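NreA (Staphylococcus aureus subsp. aureus, PDB 6K2H) probably senses nitrate through its GAF domain, acting as a nitrate receptor in bacterial signalling. Local coordinates at residues E14-I19 with A28-Y33; G68-T73 with A107-Y112. The protein carries 1 engineered substitution. One frame throughout, in Å; residues are numbered along the deposited sequence.

Contact 1. Residues E14-I19 with A28-Y33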
loop_
_atom_site.group_PDB
_atom_site.type_symbol
_atom_site.label_atom_id
_atom_site.label_comp_id
_atom_site.label_asym_id
_atom_site.label_seq_id
_atom_site.Cartn_x
_atom_site.Cartn_y
_atom_site.Cartn_z
ATOM N N GLU A 14 8.560 9.013 9.265
ATOM C CA GLU A 14 8.936 10.330 8.726
ATOM C C GLU A 14 9.288 10.240 7.256
ATOM O O GLU A 14 8.969 11.164 6.469
ATOM C CB GLU A 14 10.162 10.906 9.465
ATOM C CG GLU A 14 9.923 11.363 10.888
ATOM C CD GLU A 14 11.233 11.624 11.667
ATOM O OE1 GLU A 14 12.354 11.263 11.199
ATOM O OE2 GLU A 14 11.127 12.159 12.779
ATOM N N THR A 15 10.010 9.202 6.896
ATOM C CA THR A 15 10.351 8.973 5.510
ATOM C C THR A 15 9.065 8.762 4.714
ATOM O O THR A 15 8.907 9.304 3.626
ATOM C CB THR A 15 11.240 7.763 5.331
ATOM O OG1 THR A 15 12.439 7.962 6.090
ATOM C CG2 THR A 15 11.595 7.581 3.898
ATOM N N LEU A 16 8.131 7.995 5.283
ATOM C CA LEU A 16 6.872 7.766 4.541
ATOM C C LEU A 16 6.163 9.070 4.348
ATOM O O LEU A 16 5.681 9.341 3.257
ATOM C CB LEU A 16 5.967 6.686 5.215
ATOM C CG LEU A 16 4.675 6.328 4.458
ATOM C CD1 LEU A 16 4.956 5.651 3.105
ATOM C CD2 LEU A 16 3.748 5.477 5.308
ATOM N N ASP A 17 6.119 9.931 5.358
ATOM C CA ASP A 17 5.420 11.189 5.211
ATOM C C ASP A 17 6.062 12.094 4.160
ATOM O O ASP A 17 5.355 12.767 3.386
ATOM C CB ASP A 17 5.401 11.973 6.516
ATOM C CG ASP A 17 4.498 11.361 7.582
ATOM O OD1 ASP A 17 3.478 10.723 7.307
ATOM O OD2 ASP A 17 4.778 11.641 8.766
ATOM N N LYS A 18 7.391 12.099 4.157
ATOM C CA LYS A 18 8.146 12.936 3.233
ATOM C C LYS A 18 7.845 12.461 1.806
ATOM O O LYS A 18 7.409 13.290 1.006
ATOM C CB LYS A 18 9.638 12.837 3.515
ATOM C CG LYS A 18 10.533 13.746 2.666
ATOM C CD LYS A 18 11.907 13.108 2.482
ATOM C CE LYS A 18 12.957 13.503 3.510
ATOM N NZ LYS A 18 14.011 14.422 2.958
ATOM N N ILE A 19 8.110 11.175 1.526
ATOM C CA ILE A 19 7.910 10.540 0.193
ATOM C C ILE A 19 6.490 10.705 -0.355
ATOM O O ILE A 19 6.311 11.022 -1.531
ATOM C CB ILE A 19 8.291 9.046 0.179
ATOM C CG1 ILE A 19 9.806 8.909 0.431
ATOM C CG2 ILE A 19 8.083 8.404 -1.204
ATOM C CD1 ILE A 19 10.294 7.477 0.477
ATOM N N ALA A 28 -0.341 7.367 1.703
ATOM C CA ALA A 28 0.651 6.260 1.463
ATOM C C ALA A 28 0.631 5.300 2.658
ATOM O O ALA A 28 0.243 5.706 3.761
ATOM C CB ALA A 28 2.082 6.813 1.189
ATOM N N ALA A 29 1.058 4.058 2.470
ATOM C CA ALA A 29 1.031 3.087 3.546
ATOM C C ALA A 29 2.092 2.057 3.301
ATOM O O ALA A 29 2.445 1.786 2.125
ATOM C CB ALA A 29 -0.327 2.474 3.657
ATOM N N ILE A 30 2.630 1.503 4.386
ATOM C CA ILE A 30 3.560 0.356 4.248
ATOM C C ILE A 30 2.996 -0.845 4.996
ATOM O O ILE A 30 2.671 -0.739 6.164
ATOM C CB ILE A 30 4.939 0.724 4.825
ATOM C CG1 ILE A 30 5.625 1.791 3.955
ATOM C CG2 ILE A 30 5.837 -0.537 4.880
ATOM C CD1 ILE A 30 6.805 2.527 4.601
ATOM N N ALA A 31 2.954 -1.992 4.327
ATOM C CA ALA A 31 2.488 -3.254 4.908
ATOM C C ALA A 31 3.688 -4.199 5.099
ATOM O O ALA A 31 4.582 -4.273 4.258
ATOM C CB ALA A 31 1.439 -3.888 4.015
ATOM N N PHE A 32 3.658 -4.936 6.194
ATOM C CA PHE A 32 4.762 -5.929 6.563
ATOM C C PHE A 32 4.025 -7.025 7.296
ATOM O O PHE A 32 2.916 -6.773 7.873
ATOM C CB PHE A 32 5.744 -5.341 7.661
ATOM C CG PHE A 32 6.487 -4.128 7.283
ATOM C CD1 PHE A 32 6.497 -3.013 8.123
ATOM C CD2 PHE A 32 7.295 -4.147 6.166
ATOM C CE1 PHE A 32 7.265 -1.947 7.822
ATOM C CE2 PHE A 32 8.061 -3.062 5.836
ATOM C CZ PHE A 32 8.046 -1.962 6.681
ATOM N N TYR A 33 4.641 -8.231 7.428
ATOM C CA TYR A 33 4.109 -9.223 8.374
ATOM C C TYR A 33 4.014 -8.633 9.813
ATOM O O TYR A 33 4.862 -7.854 10.216
ATOM C CB TYR A 33 4.960 -10.514 8.407
ATOM C CG TYR A 33 4.701 -11.339 7.180
ATOM C CD1 TYR A 33 3.536 -12.078 7.057
ATOM C CD2 TYR A 33 5.618 -11.404 6.159
ATOM C CE1 TYR A 33 3.291 -12.812 5.903
ATOM C CE2 TYR A 33 5.349 -12.115 4.992
ATOM C CZ TYR A 33 4.197 -12.851 4.919
ATOM O OH TYR A 33 3.959 -13.577 3.785
#

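Contact 2. Residues G68-T73 with A107-Y112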
loop_
_atom_site.group_PDB
_atom_site.type_symbol
_atom_site.label_atom_id
_atom_site.label_comp_id
_atom_site.label_asym_id
_atom_site.label_seq_id
_atom_site.Cartn_x
_atom_site.Cartn_y
_atom_site.Cartn_z
ATOM N N GLY A 68 -1.286 -8.344 0.199
ATOM C CA GLY A 68 -1.018 -9.781 0.092
ATOM C C GLY A 68 -0.715 -10.266 -1.287
ATOM O O GLY A 68 0.105 -11.189 -1.473
ATOM N N THR A 69 -1.352 -9.672 -2.276
ATOM C CA THR A 69 -1.081 -10.048 -3.655
ATOM C C THR A 69 0.324 -9.619 -4.070
ATOM O O THR A 69 1.054 -10.390 -4.656
ATOM C CB THR A 69 -2.157 -9.461 -4.590
ATOM O OG1 THR A 69 -3.470 -9.880 -4.138
ATOM C CG2 THR A 69 -1.956 -9.845 -6.001
ATOM N N VAL A 70 0.724 -8.424 -3.719
ATOM C CA VAL A 70 2.056 -7.977 -4.123
ATOM C C VAL A 70 3.131 -8.848 -3.448
ATOM O O VAL A 70 4.121 -9.158 -4.076
ATOM C CB VAL A 70 2.235 -6.492 -3.819
ATOM C CG1 VAL A 70 3.695 -6.045 -4.036
ATOM C CG2 VAL A 70 1.324 -5.650 -4.692
ATOM N N MET A 71 2.922 -9.200 -2.173
ATOM C CA MET A 71 3.875 -9.960 -1.400
ATOM C C MET A 71 4.018 -11.305 -2.020
ATOM O O MET A 71 5.109 -11.838 -2.071
ATOM C CB MET A 71 3.432 -10.120 0.062
ATOM C CG MET A 71 3.473 -8.807 0.768
ATOM S SD MET A 71 4.299 -8.611 2.310
ATOM C CE MET A 71 5.730 -9.621 2.009
ATOM N N LYS A 72 2.931 -11.843 -2.490
ATOM C CA LYS A 72 2.929 -13.166 -3.070
ATOM C C LYS A 72 3.540 -13.169 -4.437
ATOM O O LYS A 72 4.366 -14.014 -4.710
ATOM C CB LYS A 72 1.512 -13.734 -3.167
ATOM C CG LYS A 72 1.493 -15.058 -3.939
ATOM C CD LYS A 72 0.206 -15.837 -3.787
ATOM C CE LYS A 72 0.265 -17.139 -4.590
ATOM N NZ LYS A 72 -1.019 -17.426 -5.294
ATOM N N THR A 73 3.129 -12.255 -5.305
ATOM C CA THR A 73 3.611 -12.243 -6.691
ATOM C C THR A 73 4.913 -11.559 -6.907
ATOM O O THR A 73 5.544 -11.791 -7.915
ATOM C CB THR A 73 2.653 -11.465 -7.626
ATOM O OG1 THR A 73 2.544 -10.099 -7.180
ATOM C CG2 THR A 73 1.329 -12.097 -7.656
ATOM N N ALA A 107 0.621 0.051 -5.889
ATOM C CA ALA A 107 1.216 -0.734 -4.806
ATOM C C ALA A 107 2.477 -1.440 -5.320
ATOM O O ALA A 107 2.437 -2.126 -6.327
ATOM C CB ALA A 107 0.272 -1.713 -4.305
ATOM N N VAL A 108 3.585 -1.155 -4.648
ATOM C CA VAL A 108 4.887 -1.688 -5.110
ATOM C C VAL A 108 5.585 -2.582 -4.103
ATOM O O VAL A 108 5.531 -2.311 -2.901
ATOM C CB VAL A 108 5.802 -0.542 -5.505
ATOM C CG1 VAL A 108 5.213 0.288 -6.624
ATOM C CG2 VAL A 108 6.181 0.349 -4.319
ATOM N N PRO A 109 6.248 -3.658 -4.566
ATOM C CA PRO A 109 6.961 -4.525 -3.622
ATOM C C PRO A 109 8.177 -3.815 -3.070
ATOM O O PRO A 109 8.862 -3.014 -3.788
ATOM C CB PRO A 109 7.353 -5.705 -4.468
ATOM C CG PRO A 109 7.461 -5.209 -5.846
ATOM C CD PRO A 109 6.328 -4.187 -5.943
ATOM N N LEU A 110 8.458 -4.079 -1.808
ATOM C CA LEU A 110 9.695 -3.615 -1.172
ATOM C C LEU A 110 10.623 -4.830 -1.094
ATOM O O LEU A 110 10.214 -5.881 -0.583
ATOM C CB LEU A 110 9.422 -3.061 0.194
ATOM C CG LEU A 110 8.593 -1.761 0.134
ATOM C CD1 LEU A 110 8.401 -1.305 1.551
ATOM C CD2 LEU A 110 9.305 -0.643 -0.624
ATOM N N TRP A 111 11.776 -4.721 -1.743
ATOM C CA TRP A 111 12.738 -5.834 -1.850
ATOM C C TRP A 111 13.942 -5.629 -0.949
ATOM O O TRP A 111 14.453 -4.501 -0.782
ATOM C CB TRP A 111 13.277 -5.941 -3.272
ATOM C CG TRP A 111 12.278 -6.287 -4.325
ATOM C CD1 TRP A 111 11.546 -5.422 -5.120
ATOM C CD2 TRP A 111 11.863 -7.591 -4.678
ATOM N NE1 TRP A 111 10.717 -6.148 -5.941
ATOM C CE2 TRP A 111 10.910 -7.474 -5.718
ATOM C CE3 TRP A 111 12.183 -8.850 -4.211
ATOM C CZ2 TRP A 111 10.294 -8.569 -6.279
ATOM C CZ3 TRP A 111 11.626 -9.967 -4.836
ATOM C CH2 TRP A 111 10.660 -9.806 -5.863
ATOM N N TYR A 112 14.455 -6.733 -0.421
ATOM C CA TYR A 112 15.752 -6.740 0.247
ATOM C C TYR A 112 16.425 -8.071 -0.054
ATOM O O TYR A 112 15.846 -9.096 0.259
ATOM C CB TYR A 112 15.568 -6.551 1.727
ATOM C CG TYR A 112 16.906 -6.372 2.390
ATOM C CD1 TYR A 112 17.774 -5.339 1.983
ATOM C CD2 TYR A 112 17.338 -7.229 3.385
ATOM C CE1 TYR A 112 18.993 -5.169 2.565
ATOM C CE2 TYR A 112 18.583 -7.039 3.985
ATOM C CZ TYR A 112 19.400 -6.028 3.568
ATOM O OH TYR A 112 20.629 -5.821 4.187
#

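Contact 1. Residues E14-I19 with A28-Y33
The bond from I19 N to T15 O, at 2.9 Å, closes the helical turn that presents L16 to A28 and I30 of the strand. L16 makes nearly all of the helix's share of the contact, against A28 and I30, with A29 adding a little. Its CG stands anti to the backbone N (chi1 -177°), which carries the fork of the side chain out to the strand, and the two methyls then part company. CD1 reaches the A28 methyl and the I30 arm, lying 3.6 Å from A28 CB and 3.9 Å from I30 CD1. CD2 settles instead on the backbone between them, with A29 CA 4.0 Å away and A28 O slightly nearer. The L16 and I30 side chains run past each other, antiparallel, with L16 CD1 along the CG1-CD1 arm of I30. Helix 10-23 thus lies on one face of the antiparallel sheet of the GAF fold, its 14-19 segment running at 142° to the strand segment with the axes 8.8 Å apart. Both L16 and I30 also reach L120 of the neighbouring strand 115-124, which extends this apolar layer across the sheet. A second tie comes from D17, whose OD1 is hydrogen-bonded to S48 OG near the end of strand 42-48. Within the strand, the other branch of I30 is occupied too: its CG2 lies 3.2 Å above the plane of the F32 ring, offset toward the rim.

Contact 2. Residues G68-T73 with A107-Y112
V70 of the helix meets A107, V108 and P109 of the strand with its two methyls, which diverge from a CB directed at the sheet. CG1, anti to the backbone N (chi1 171°), goes to the proline. It sits nearly centrally over one face of the pyrrolidine ring, with P109 N nearest at 3.5 Å and P109 CB and CD both at 3.7 Å. The same methyl also lies against the carbonyl carbon of V108, so it covers the peptide link as well as the ring. The second methyl, CG2, points back along the strand and meets A107, 4.1 Å from its CB and about as far from its O. Because the proline nitrogen bears no hydrogen, the methyl over it covers no backbone donor. Just before V70, the T69 carbonyl oxygen takes bonds from T73 N and T73 OG1, one turn later; the hydroxyl, 2.9 Å from T69 O, comes from 37° above the carbonyl plane and is also bonded to K75 N, just past the helix end. V70 further touches M77 of the edge strand 77-79, while N136 of helix 136-140 lies against P109. The segments run at 47° to each other, their axes 8.1 Å apart. Such a short helix, packed across one face of the central antiparallel sheet, belongs to the GAF fold.

Contacts 1 and 2 lie 14 Å apart, centre to centre, and pack helices against the same sheet from its two faces. Strand 115-124 runs between strands 27-33 and 104-112 and joins the two sites by backbone bonds to both. Strand 27-33 serves each helix: A28 and I30 face helix 10-23, whereas A31 and Y33 meet helix 65-73, where Y33 CE2 comes within 3.9 Å of M71 CE. A looser touch, I30 CG2 to L110 CD1 at 4.3 Å, links the strand segments. In GAF domains the ligand pocket is formed between the sheet and the segments covering one face, and nitrate binding here is probably organised likewise.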